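Local coordinates for protein beta-D-glucoside glucohydrolase (Trichoderma reesei, PDB 4I8D) that probably hydrolyses terminal, non-reducing beta-D-glucosyl residues with release of beta-D-glucose, as a secreted family 3 glycosidase of cellulose breakdown, at residues 618-623 and 668-673; 397-402 and 511-516; 165-170 and 451-456; 98-103 and 150-155. All blocks are in the same frame, centred on the assembly; numbering follows the deposited sequence.

Contact 1 (618-623 and 668-673); sequences VTVDIA and ATFNIR
Val618 pairs with Phe670, and Val620 with Ala668, across neighbouring antiparallel strands of the fibronectin type III-like beta-sandwich. These are hydrogen-bonded pairs: Phe670 N reaches Val618 O at 2.8 Å and Ala668 N reaches Val620 O at 2.9 Å, the two longer return bonds completing the ladder. Between them Thr619 and Thr669 form a non-hydrogen-bonded pair on the outer face, where a polar, beta-branched residue suits an extended chain that is not fully buried.

The inner face is a row of bumps and hollows. Phe670 is the large bump, and its ring lies beside the valines: Val620 CG1 comes obliquely to CE2 at 3.9 Å. That methyl gets there because chi1 of 56° sets it between the backbone N and carbonyl carbon. Ala668, with a single methyl, forms the hollow, into which lean Val620 CG1 and, two residues along the same strand, Ile622 CD1. Leu658 and Ala656 of strand 651-660 also touch Ala668, while Leu636 of strand 630-639 covers Phe670, so the second sheet closes over this face. Beyond the ring, Val618 sends CG2, beside its backbone N, toward Ile672, meeting CD1 at 4.0 Å.

Contact 2 (397-402 and 511-516); sequences YDAINT and SGNALV
Ala399 CB fits against the backbone of Gly512, its nearest contact being Gly512 O at 3.5 Å. The two CA atoms come within 5.1 Å, a close approach that small residues permit: a beta carbon on Gly512 would point at the alanine methyl and crowd it. One turn further along, Val516 supplies the filling. Its CG1, placed beside the backbone N by a chi1 of -44°, rests on Ala399 CB at 3.7 Å and also meets Ile400 CG1 at 4.1 Å, the two branched chains slanting past each other. The segments' axes are 8.0 Å apart and cross at -47°.

Further out, Ile400 and Leu515 both lean on Phe435 of strand 431-438, which sets both helices on the six-stranded sheet of the family 3 C-terminal domain. Trp520 lies against Ile400 as well. Asn513 brings OD1 no nearer than 4.2 Å to Ala399 CB, while its ND2 is engaged by Glu510 OE1. A backbone bond between Gly512 and Val394 ties the start of helix 511-519 to the chain just before helix 396-406. Since the interface itself is made of aliphatic carbons and backbone, its hold rests on close fit and burial of apolar surface, not on polar pairing.

Contact 3 (165-170 and 451-456); sequences EQELNR and AGDRNN. With BGC (beta-D-glucopyranose), chain G.
Asp453 faces two successive backbone N-H groups, those of Glu167 and Leu168, and takes one with each carboxylate oxygen. Glu167 N gives its hydrogen to OD1 of Asp453 at 2.9 Å, at an angle of 157° and on the syn lone pair. Leu168 N meets OD2 of Asp453 at 2.9 Å, also from the syn side but 16° out of the carboxylate plane; Glu167 N adds only a weak bond to that oxygen. OD1 accepts again from Gly125 N, so three peptide N-H groups fix the carboxylate's rotation. Aspartate suits the place, being short and carrying two acceptor oxygens in one flat group; an asparagine here would probably set its NH2 against one of these N-H groups, leaving that donor without its acceptor.

The bond pattern joins the TIM-barrel-like N-terminal domain, which carries the 165-170 loop, to the C-terminal domain, which carries 451-456. Gly452 adopts a positive phi and lies close under Glu167 CB, where a side chain would clash. Glu167, bent at chi2 (-49°), sends its own carboxylate away from Asp453 toward Gly443 N, which bonds OE1. That oxygen is also 3.4 Å from Arg170 NH1, well out of the guanidinium plane, a pairing of charges alone. Gln166 is used at both ends: NE2 donates to Leu168 O at 2.8 Å, bracing the type II turn of Glu167 to Arg170, and OE1 accepts from Val545 N. At the turn's end Arg170 reaches the bound glucose, NH1 forming a weak bond to O2, while NH2 makes a salt bridge with Glu442 OE2.

Contact 4 (98-103 and 150-155); sequences IGEEVK and QSVGVQ
Gly99 O, which Val154 CG1 touches at 3.4 Å, is gripped by two helix N-H groups: Lys103 N binds it at 2.9 Å and Val102 N adds a weak bond. The methyl therefore rests on an acceptor whose polar needs the helix already meets. CG1 of Val154 gets there by lying beside its own backbone N (chi1 -54°), and from that place it also packs on Val102 CG1 and Lys103 CB, while CG2 approaches Gly99 CA. With alanine at Val154, a gap would probably open over the Gly99 carbonyl, and Val102 CG1 would lose this methyl partner.

Val152 makes the second bump. Its CG1 presses on Gly99 C and Glu100 N, both 3.5 Å away, and the valine and Glu100 side chains cross at about a right angle, with CG of Glu100 against both methyls. Gly99 suits its place, because a beta carbon there would be crowded by both valines. The aliphatic part of Lys103 runs past the turn, its CD coming 3.2 Å from Val152 O. Gly153 takes a positive phi of 94° and closes a type I turn with its N bonded to Gln150 O.

This turn carries the chain from helix 135-150 into strand 157-161 of the TIM-barrel-like domain, and helix 88-104 lies against it. Val102 also leans on Ile110 of strand 109-110, to which Gln155 is joined by backbone bonding.

In the fold
Along the chain contact 4 comes first, and contact 1 last. Contacts 2 and 3 interleave: the 165-170 loop precedes both helices of contact 2, while 451-456 falls between them. Contact 4 lies wholly within the N-terminal, TIM-barrel-like domain and contact 2 within the C-terminal domain, their centres 31 Å apart. Contact 3 bridges those two domains beside the glucose pocket, with its centre 32 Å from that of contact 2. Contact 1 belongs to the fibronectin type III-like sandwich, 39 Å centre to centre from contact 3. None touches another; three hold single domains together, and contact 3, with Arg170 of the glucose pocket, is where two domains meet beside the sugar.

Contact 1 (618-623 and 668-673)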
loop_
_atom_site.group_PDB
_atom_site.type_symbol
_atom_site.label_atom_id
_atom_site.label_comp_id
_atom_site.label_asym_id
_atom_site.label_seq_id
_atom_site.Cartn_x
_atom_site.Cartn_y
_atom_site.Cartn_z
ATOM N N VAL A 618 -22.918 -12.365 -2.955
ATOM C CA VAL A 618 -23.303 -12.514 -1.556
ATOM C C VAL A 618 -23.830 -11.183 -1.014
ATOM O O VAL A 618 -23.290 -10.118 -1.315
ATOM C CB VAL A 618 -22.128 -13.044 -0.696
ATOM C CG1 VAL A 618 -22.608 -13.442 0.690
ATOM C CG2 VAL A 618 -21.454 -14.226 -1.374
ATOM N N THR A 619 -24.875 -11.269 -0.196
ATOM C CA THR A 619 -25.650 -10.120 0.250
ATOM C C THR A 619 -25.922 -10.204 1.749
ATOM O O THR A 619 -26.214 -11.281 2.264
ATOM C CB THR A 619 -27.007 -10.084 -0.504
ATOM O OG1 THR A 619 -26.799 -9.584 -1.831
ATOM C CG2 THR A 619 -28.059 -9.228 0.216
ATOM N N VAL A 620 -25.852 -9.064 2.430
ATOM C CA VAL A 620 -26.261 -8.949 3.828
ATOM C C VAL A 620 -26.784 -7.531 4.071
ATOM O O VAL A 620 -26.346 -6.583 3.413
ATOM C CB VAL A 620 -25.104 -9.317 4.811
ATOM C CG1 VAL A 620 -23.856 -8.476 4.556
ATOM C CG2 VAL A 620 -25.540 -9.199 6.268
ATOM N N ASP A 621 -27.729 -7.400 4.999
ATOM C CA ASP A 621 -28.271 -6.103 5.394
ATOM C C ASP A 621 -27.639 -5.596 6.683
ATOM O O ASP A 621 -27.636 -6.297 7.706
ATOM C CB ASP A 621 -29.793 -6.180 5.551
ATOM C CG ASP A 621 -30.535 -6.020 4.224
ATOM O OD1 ASP A 621 -29.880 -5.978 3.151
ATOM O OD2 ASP A 621 -31.784 -5.932 4.257
ATOM N N ILE A 622 -27.100 -4.382 6.624
ATOM C CA ILE A 622 -26.471 -3.751 7.778
ATOM C C ILE A 622 -27.352 -2.614 8.291
ATOM O O ILE A 622 -27.716 -1.719 7.536
ATOM C CB ILE A 622 -25.031 -3.273 7.452
ATOM C CG1 ILE A 622 -24.036 -4.430 7.561
ATOM C CG2 ILE A 622 -24.556 -2.212 8.431
ATOM C CD1 ILE A 622 -24.120 -5.468 6.463
ATOM N N ALA A 623 -27.701 -2.667 9.573
ATOM C CA ALA A 623 -28.578 -1.666 10.178
ATOM C C ALA A 623 -27.880 -0.963 11.326
ATOM O O ALA A 623 -27.338 -1.615 12.221
ATOM C CB ALA A 623 -29.869 -2.311 10.662
ATOM N N ALA A 668 -25.212 -4.560 1.720
ATOM C CA ALA A 668 -23.848 -4.713 1.235
ATOM C C ALA A 668 -23.779 -5.857 0.224
ATOM O O ALA A 668 -24.256 -6.969 0.494
ATOM C CB ALA A 668 -22.899 -4.965 2.395
ATOM N N THR A 669 -23.180 -5.574 -0.934
ATOM C CA THR A 669 -23.107 -6.534 -2.036
ATOM C C THR A 669 -21.668 -6.971 -2.319
ATOM O O THR A 669 -20.811 -6.143 -2.645
ATOM C CB THR A 669 -23.751 -5.950 -3.320
ATOM O OG1 THR A 669 -25.088 -5.530 -3.031
ATOM C CG2 THR A 669 -23.785 -6.983 -4.459
ATOM N N PHE A 670 -21.411 -8.274 -2.200
ATOM C CA PHE A 670 -20.073 -8.818 -2.460
ATOM C C PHE A 670 -20.036 -9.603 -3.770
ATOM O O PHE A 670 -20.644 -10.672 -3.885
ATOM C CB PHE A 670 -19.577 -9.703 -1.303
ATOM C CG PHE A 670 -19.745 -9.090 0.059
ATOM C CD1 PHE A 670 -18.979 -7.997 0.449
ATOM C CD2 PHE A 670 -20.662 -9.616 0.959
ATOM C CE1 PHE A 670 -19.132 -7.435 1.711
ATOM C CE2 PHE A 670 -20.819 -9.063 2.221
ATOM C CZ PHE A 670 -20.053 -7.971 2.598
ATOM N N ASN A 671 -19.317 -9.070 -4.751
ATOM C CA ASN A 671 -19.188 -9.742 -6.030
ATOM C C ASN A 671 -17.986 -10.667 -6.074
ATOM O O ASN A 671 -16.838 -10.237 -5.913
ATOM C CB ASN A 671 -19.171 -8.732 -7.178
ATOM C CG ASN A 671 -20.505 -8.019 -7.343
ATOM O OD1 ASN A 671 -21.576 -8.607 -7.142
ATOM N ND2 ASN A 671 -20.448 -6.740 -7.710
ATOM N N ILE A 672 -18.270 -11.948 -6.281
ATOM C CA ILE A 672 -17.250 -12.983 -6.268
ATOM C C ILE A 672 -16.760 -13.244 -7.687
ATOM O O ILE A 672 -17.496 -13.792 -8.502
ATOM C CB ILE A 672 -17.795 -14.308 -5.672
ATOM C CG1 ILE A 672 -18.719 -14.063 -4.464
ATOM C CG2 ILE A 672 -16.662 -15.275 -5.347
ATOM C CD1 ILE A 672 -18.050 -13.461 -3.247
ATOM N N ARG A 673 -15.525 -12.846 -7.983
ATOM C CA ARG A 673 -14.893 -13.184 -9.260
ATOM C C ARG A 673 -14.534 -14.669 -9.220
ATOM O O ARG A 673 -14.638 -15.297 -8.167
ATOM C CB ARG A 673 -13.661 -12.310 -9.521
ATOM C CG ARG A 673 -13.920 -10.808 -9.410
ATOM C CD ARG A 673 -12.634 -9.992 -9.280
ATOM N NE ARG A 673 -11.835 -10.382 -8.112
ATOM C CZ ARG A 673 -10.756 -9.734 -7.670
ATOM N NH1 ARG A 673 -10.322 -8.643 -8.289
ATOM N NH2 ARG A 673 -10.102 -10.181 -6.602
#

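Contact 2 (397-402 and 511-516)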
loop_
_atom_site.group_PDB
_atom_site.type_symbol
_atom_site.label_atom_id
_atom_site.label_comp_id
_atom_site.label_asym_id
_atom_site.label_seq_id
_atom_site.Cartn_x
_atom_site.Cartn_y
_atom_site.Cartn_z
ATOM N N TYR A 397 -1.306 18.679 18.590
ATOM C CA TYR A 397 -1.451 19.684 19.644
ATOM C C TYR A 397 -2.163 20.949 19.156
ATOM O O TYR A 397 -3.088 21.433 19.804
ATOM C CB TYR A 397 -0.103 20.066 20.276
ATOM C CG TYR A 397 -0.192 21.358 21.065
ATOM C CD1 TYR A 397 -0.880 21.406 22.283
ATOM C CD2 TYR A 397 0.380 22.542 20.579
ATOM C CE1 TYR A 397 -0.985 22.588 23.000
ATOM C CE2 TYR A 397 0.283 23.729 21.293
ATOM C CZ TYR A 397 -0.401 23.742 22.501
ATOM O OH TYR A 397 -0.511 24.906 23.216
ATOM N N ASP A 398 -1.721 21.476 18.022
ATOM C CA ASP A 398 -2.264 22.718 17.502
ATOM C C ASP A 398 -3.762 22.629 17.213
ATOM O O ASP A 398 -4.533 23.482 17.658
ATOM C CB ASP A 398 -1.465 23.165 16.281
ATOM C CG ASP A 398 -0.063 23.609 16.651
ATOM O OD1 ASP A 398 0.075 24.434 17.584
ATOM O OD2 ASP A 398 0.899 23.129 16.020
ATOM N N ALA A 399 -4.170 21.578 16.501
ATOM C CA ALA A 399 -5.578 21.332 16.201
ATOM C C ALA A 399 -6.423 21.084 17.454
ATOM O O ALA A 399 -7.552 21.577 17.546
ATOM C CB ALA A 399 -5.716 20.181 15.225
ATOM N N ILE A 400 -5.878 20.330 18.414
ATOM C CA ILE A 400 -6.550 20.107 19.704
ATOM C C ILE A 400 -6.706 21.455 20.419
ATOM O O ILE A 400 -7.795 21.799 20.887
ATOM C CB ILE A 400 -5.811 19.064 20.601
ATOM C CG1 ILE A 400 -5.919 17.658 20.000
ATOM C CG2 ILE A 400 -6.393 19.029 22.010
ATOM C CD1 ILE A 400 -5.002 16.620 20.625
ATOM N N ASN A 401 -5.616 22.219 20.466
ATOM C CA ASN A 401 -5.598 23.534 21.103
ATOM C C ASN A 401 -6.720 24.455 20.605
ATOM O O ASN A 401 -7.592 24.849 21.382
ATOM C CB ASN A 401 -4.228 24.191 20.911
ATOM C CG ASN A 401 -4.014 25.384 21.818
ATOM O OD1 ASN A 401 -4.658 25.518 22.857
ATOM N ND2 ASN A 401 -3.097 26.260 21.426
ATOM N N THR A 402 -6.696 24.776 19.312
ATOM C CA THR A 402 -7.729 25.595 18.664
ATOM C C THR A 402 -9.156 25.154 19.021
ATOM O O THR A 402 -9.961 25.969 19.485
ATOM C CB THR A 402 -7.562 25.578 17.129
ATOM O OG1 THR A 402 -6.189 25.810 16.798
ATOM C CG2 THR A 402 -8.440 26.639 16.466
ATOM N N SER A 511 -2.771 15.427 9.702
ATOM C CA SER A 511 -2.780 14.694 10.968
ATOM C C SER A 511 -3.723 15.256 12.020
ATOM O O SER A 511 -4.662 14.572 12.439
ATOM C CB SER A 511 -1.359 14.613 11.537
ATOM O OG SER A 511 -1.352 14.051 12.841
ATOM N N GLY A 512 -3.465 16.501 12.432
ATOM C CA GLY A 512 -4.208 17.168 13.509
ATOM C C GLY A 512 -5.702 17.268 13.283
ATOM O O GLY A 512 -6.488 16.948 14.171
ATOM N N ASN A 513 -6.088 17.706 12.088
ATOM C CA ASN A 513 -7.499 17.895 11.743
ATOM C C ASN A 513 -8.282 16.596 11.728
ATOM O O ASN A 513 -9.342 16.492 12.360
ATOM C CB ASN A 513 -7.636 18.612 10.397
ATOM C CG ASN A 513 -7.122 20.035 10.443
ATOM O OD1 ASN A 513 -7.321 20.748 11.429
ATOM N ND2 ASN A 513 -6.449 20.456 9.375
ATOM N N ALA A 514 -7.747 15.606 11.015
ATOM C CA ALA A 514 -8.338 14.273 10.987
ATOM C C ALA A 514 -8.617 13.765 12.406
ATOM O O ALA A 514 -9.711 13.259 12.684
ATOM C CB ALA A 514 -7.422 13.317 10.248
ATOM N N LEU A 515 -7.634 13.927 13.301
ATOM C CA LEU A 515 -7.745 13.468 14.682
ATOM C C LEU A 515 -8.862 14.156 15.474
ATOM O O LEU A 515 -9.699 13.472 16.071
ATOM C CB LEU A 515 -6.402 13.601 15.412
ATOM C CG LEU A 515 -6.280 13.024 16.829
ATOM C CD1 LEU A 515 -6.558 11.525 16.851
ATOM C CD2 LEU A 515 -4.908 13.334 17.408
ATOM N N VAL A 516 -8.890 15.492 15.476
ATOM C CA VAL A 516 -9.999 16.212 16.123
ATOM C C VAL A 516 -11.346 15.873 15.470
ATOM O O VAL A 516 -12.356 15.770 16.170
ATOM C CB VAL A 516 -9.776 17.750 16.243
ATOM C CG1 VAL A 516 -8.364 18.059 16.717
ATOM C CG2 VAL A 516 -10.058 18.470 14.937
#

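Contact 3 (165-170 and 451-456)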
loop_
_atom_site.group_PDB
_atom_site.type_symbol
_atom_site.label_atom_id
_atom_site.label_comp_id
_atom_site.label_asym_id
_atom_site.label_seq_id
_atom_site.Cartn_x
_atom_site.Cartn_y
_atom_site.Cartn_z
ATOM N N GLU A 165 10.191 -8.575 0.594
ATOM C CA GLU A 165 9.449 -8.482 1.865
ATOM C C GLU A 165 10.283 -8.027 3.060
ATOM O O GLU A 165 9.808 -8.070 4.199
ATOM C CB GLU A 165 8.710 -9.785 2.193
ATOM C CG GLU A 165 7.673 -10.225 1.157
ATOM C CD GLU A 165 6.363 -9.446 1.211
ATOM O OE1 GLU A 165 5.844 -9.158 2.310
ATOM O OE2 GLU A 165 5.833 -9.144 0.130
ATOM N N GLN A 166 11.508 -7.571 2.806
ATOM C CA GLN A 166 12.323 -6.970 3.865
ATOM C C GLN A 166 13.380 -6.013 3.310
ATOM O O GLN A 166 13.791 -6.138 2.157
ATOM C CB GLN A 166 12.979 -8.059 4.738
ATOM C CG GLN A 166 14.138 -8.784 4.068
ATOM C CD GLN A 166 14.860 -9.721 5.009
ATOM O OE1 GLN A 166 14.267 -10.664 5.531
ATOM N NE2 GLN A 166 16.148 -9.476 5.222
ATOM N N GLU A 167 13.830 -5.084 4.147
ATOM C CA GLU A 167 14.879 -4.124 3.765
ATOM C C GLU A 167 16.311 -4.625 3.937
ATOM O O GLU A 167 17.196 -4.235 3.176
ATOM C CB GLU A 167 14.694 -2.789 4.500
ATOM C CG GLU A 167 13.553 -1.955 3.948
ATOM C CD GLU A 167 13.627 -1.842 2.433
ATOM O OE1 GLU A 167 14.389 -0.975 1.942
ATOM O OE2 GLU A 167 12.931 -2.627 1.743
ATOM N N LEU A 168 16.536 -5.467 4.949
ATOM C CA LEU A 168 17.867 -5.992 5.258
ATOM C C LEU A 168 18.385 -6.850 4.115
ATOM O O LEU A 168 17.728 -7.802 3.698
ATOM C CB LEU A 168 17.842 -6.788 6.569
ATOM C CG LEU A 168 19.148 -7.341 7.156
ATOM C CD1 LEU A 168 20.091 -6.236 7.610
ATOM C CD2 LEU A 168 18.836 -8.279 8.315
ATOM N N ASN A 169 19.556 -6.481 3.601
ATOM C CA ASN A 169 20.203 -7.177 2.484
ATOM C C ASN A 169 19.287 -7.391 1.273
ATOM O O ASN A 169 19.433 -8.364 0.529
ATOM C CB ASN A 169 20.817 -8.501 2.954
ATOM C CG ASN A 169 21.761 -8.329 4.137
ATOM O OD1 ASN A 169 22.694 -7.521 4.102
ATOM N ND2 ASN A 169 21.529 -9.104 5.183
ATOM N N ARG A 170 18.351 -6.463 1.079
ATOM C CA ARG A 170 17.401 -6.512 -0.037
ATOM C C ARG A 170 18.091 -6.717 -1.385
ATOM O O ARG A 170 17.516 -7.311 -2.292
ATOM C CB ARG A 170 16.523 -5.254 -0.065
ATOM C CG ARG A 170 17.278 -3.933 -0.185
ATOM C CD ARG A 170 16.311 -2.756 -0.225
ATOM N NE ARG A 170 16.941 -1.504 -0.644
ATOM C CZ ARG A 170 16.281 -0.470 -1.168
ATOM N NH1 ARG A 170 14.965 -0.528 -1.354
ATOM N NH2 ARG A 170 16.935 0.628 -1.515
ATOM N N ALA A 451 17.674 0.025 10.733
ATOM C CA ALA A 451 18.255 0.055 9.387
ATOM C C ALA A 451 17.214 -0.222 8.299
ATOM O O ALA A 451 17.398 -1.111 7.465
ATOM C CB ALA A 451 19.422 -0.924 9.298
ATOM N N GLY A 452 16.134 0.559 8.307
ATOM C CA GLY A 452 14.993 0.349 7.405
ATOM C C GLY A 452 13.876 -0.394 8.118
ATOM O O GLY A 452 12.885 0.203 8.544
ATOM N N ASP A 453 14.050 -1.705 8.257
ATOM C CA ASP A 453 13.177 -2.524 9.101
ATOM C C ASP A 453 13.316 -2.133 10.571
ATOM O O ASP A 453 14.362 -1.640 11.001
ATOM C CB ASP A 453 13.493 -4.018 8.929
ATOM C CG ASP A 453 13.623 -4.427 7.475
ATOM O OD1 ASP A 453 12.685 -4.175 6.687
ATOM O OD2 ASP A 453 14.663 -5.000 7.110
ATOM N N ARG A 454 12.254 -2.351 11.336
ATOM C CA ARG A 454 12.273 -2.100 12.773
ATOM C C ARG A 454 13.068 -3.164 13.540
ATOM O O ARG A 454 13.047 -4.337 13.190
ATOM C CB ARG A 454 10.847 -2.028 13.302
ATOM C CG ARG A 454 10.168 -0.704 13.015
ATOM C CD ARG A 454 8.732 -0.930 12.595
ATOM N NE ARG A 454 7.813 -1.019 13.721
ATOM C CZ ARG A 454 6.648 -1.657 13.685
ATOM N NH1 ARG A 454 6.258 -2.286 12.589
ATOM N NH2 ARG A 454 5.878 -1.672 14.759
ATOM N N ASN A 455 13.782 -2.740 14.574
ATOM C CA ASN A 455 14.472 -3.675 15.448
ATOM C C ASN A 455 13.471 -4.431 16.304
ATOM O O ASN A 455 13.682 -5.602 16.611
ATOM C CB ASN A 455 15.482 -2.954 16.346
ATOM C CG ASN A 455 16.601 -2.297 15.563
ATOM O OD1 ASN A 455 17.284 -2.938 14.767
ATOM N ND2 ASN A 455 16.807 -1.013 15.802
ATOM N N ASN A 456 12.390 -3.758 16.691
ATOM C CA ASN A 456 11.373 -4.361 17.545
ATOM C C ASN A 456 9.968 -3.798 17.307
ATOM O O ASN A 456 9.793 -2.882 16.501
ATOM C CB ASN A 456 11.781 -4.270 19.027
ATOM C CG ASN A 456 11.964 -2.842 19.496
ATOM O OD1 ASN A 456 10.996 -2.145 19.793
ATOM N ND2 ASN A 456 13.215 -2.402 19.576
HETATM C C2 BGC G . 13.677 2.580 -4.377
HETATM C C3 BGC G . 12.482 2.730 -5.345
HETATM C C4 BGC G . 12.447 4.127 -5.981
HETATM C C5 BGC G . 13.811 4.464 -6.590
HETATM C C6 BGC G . 13.845 5.831 -7.262
HETATM C C1 BGC G . 14.985 3.134 -4.985
HETATM O O1 BGC G . 16.037 3.204 -4.010
HETATM O O2 BGC G . 13.846 1.203 -3.977
HETATM O O3 BGC G . 11.236 2.480 -4.675
HETATM O O4 BGC G . 11.401 4.210 -6.958
HETATM O O5 BGC G . 14.792 4.440 -5.548
HETATM O O6 BGC G . 13.982 6.854 -6.271
#

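Contact 4 (98-103 and 150-155)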
loop_
_atom_site.group_PDB
_atom_site.type_symbol
_atom_site.label_atom_id
_atom_site.label_comp_id
_atom_site.label_asym_id
_atom_site.label_seq_id
_atom_site.Cartn_x
_atom_site.Cartn_y
_atom_site.Cartn_z
ATOM N N ILE A 98 -3.231 12.200 -7.196
ATOM C CA ILE A 98 -1.785 12.079 -7.391
ATOM C C ILE A 98 -1.476 12.314 -8.868
ATOM O O ILE A 98 -0.592 13.101 -9.201
ATOM C CB ILE A 98 -1.227 10.710 -6.906
ATOM C CG1 ILE A 98 -1.268 10.618 -5.377
ATOM C CG2 ILE A 98 0.207 10.501 -7.374
ATOM C CD1 ILE A 98 -1.081 9.219 -4.831
ATOM N N GLY A 99 -2.237 11.652 -9.739
ATOM C CA GLY A 99 -2.040 11.735 -11.187
ATOM C C GLY A 99 -2.094 13.142 -11.748
ATOM O O GLY A 99 -1.275 13.507 -12.594
ATOM N N GLU A 100 -3.060 13.927 -11.271
ATOM C CA GLU A 100 -3.220 15.323 -11.690
ATOM C C GLU A 100 -1.968 16.147 -11.401
ATOM O O GLU A 100 -1.490 16.897 -12.259
ATOM C CB GLU A 100 -4.450 15.953 -11.023
ATOM C CG GLU A 100 -5.780 15.488 -11.607
ATOM C CD GLU A 100 -6.994 15.981 -10.826
ATOM O OE1 GLU A 100 -6.904 17.032 -10.155
ATOM O OE2 GLU A 100 -8.055 15.317 -10.882
ATOM N N GLU A 101 -1.424 15.981 -10.200
ATOM C CA GLU A 101 -0.236 16.719 -9.779
ATOM C C GLU A 101 1.004 16.289 -10.553
ATOM O O GLU A 101 1.948 17.072 -10.713
ATOM C CB GLU A 101 -0.016 16.564 -8.277
ATOM C CG GLU A 101 -1.244 16.939 -7.469
ATOM C CD GLU A 101 -0.925 17.397 -6.071
ATOM O OE1 GLU A 101 0.254 17.358 -5.673
ATOM O OE2 GLU A 101 -1.867 17.807 -5.368
ATOM N N VAL A 102 0.977 15.051 -11.044
ATOM C CA VAL A 102 2.076 14.471 -11.822
ATOM C C VAL A 102 2.072 14.973 -13.268
ATOM O O VAL A 102 3.125 15.309 -13.813
ATOM C CB VAL A 102 2.062 12.924 -11.742
ATOM C CG1 VAL A 102 3.030 12.294 -12.733
ATOM C CG2 VAL A 102 2.404 12.485 -10.330
ATOM N N LYS A 103 0.887 15.026 -13.875
ATOM C CA LYS A 103 0.717 15.611 -15.205
ATOM C C LYS A 103 1.097 17.096 -15.183
ATOM O O LYS A 103 1.918 17.542 -15.986
ATOM C CB LYS A 103 -0.722 15.422 -15.703
ATOM C CG LYS A 103 -0.874 15.395 -17.221
ATOM C CD LYS A 103 -2.346 15.378 -17.633
ATOM C CE LYS A 103 -2.547 15.117 -19.124
ATOM N NZ LYS A 103 -2.243 16.309 -19.967
ATOM N N GLN A 150 -4.104 6.599 -13.986
ATOM C CA GLN A 150 -3.928 6.543 -15.437
ATOM C C GLN A 150 -5.018 7.242 -16.240
ATOM O O GLN A 150 -4.764 7.719 -17.346
ATOM C CB GLN A 150 -3.708 5.103 -15.903
ATOM C CG GLN A 150 -2.501 4.468 -15.224
ATOM C CD GLN A 150 -1.953 3.258 -15.942
ATOM O OE1 GLN A 150 -0.789 2.902 -15.757
ATOM N NE2 GLN A 150 -2.781 2.612 -16.756
ATOM N N SER A 151 -6.225 7.316 -15.687
ATOM C CA SER A 151 -7.314 8.042 -16.329
ATOM C C SER A 151 -6.977 9.529 -16.487
ATOM O O SER A 151 -7.578 10.230 -17.295
ATOM C CB SER A 151 -8.608 7.883 -15.531
ATOM O OG SER A 151 -8.593 8.703 -14.376
ATOM N N VAL A 152 -6.011 10.002 -15.709
ATOM C CA VAL A 152 -5.583 11.398 -15.759
ATOM C C VAL A 152 -4.545 11.606 -16.879
ATOM O O VAL A 152 -4.182 12.740 -17.205
ATOM C CB VAL A 152 -5.075 11.856 -14.362
ATOM C CG1 VAL A 152 -4.354 13.191 -14.421
ATOM C CG2 VAL A 152 -6.243 11.945 -13.393
ATOM N N GLY A 153 -4.094 10.509 -17.483
ATOM C CA GLY A 153 -3.097 10.563 -18.549
ATOM C C GLY A 153 -1.653 10.379 -18.100
ATOM O O GLY A 153 -0.726 10.763 -18.816
ATOM N N VAL A 154 -1.449 9.801 -16.917
ATOM C CA VAL A 154 -0.093 9.506 -16.441
ATOM C C VAL A 154 0.166 7.999 -16.347
ATOM O O VAL A 154 -0.761 7.212 -16.149
ATOM C CB VAL A 154 0.251 10.221 -15.109
ATOM C CG1 VAL A 154 0.008 11.720 -15.209
ATOM C CG2 VAL A 154 -0.545 9.648 -13.957
ATOM N N GLN A 155 1.431 7.617 -16.512
ATOM C CA GLN A 155 1.861 6.221 -16.435
ATOM C C GLN A 155 2.084 5.769 -14.988
ATOM O O GLN A 155 2.795 6.435 -14.226
ATOM C CB GLN A 155 3.160 6.019 -17.216
ATOM C CG GLN A 155 3.038 6.140 -18.723
ATOM C CD GLN A 155 4.347 5.838 -19.420
ATOM O OE1 GLN A 155 5.043 4.886 -19.067
ATOM N NE2 GLN A 155 4.695 6.646 -20.413
#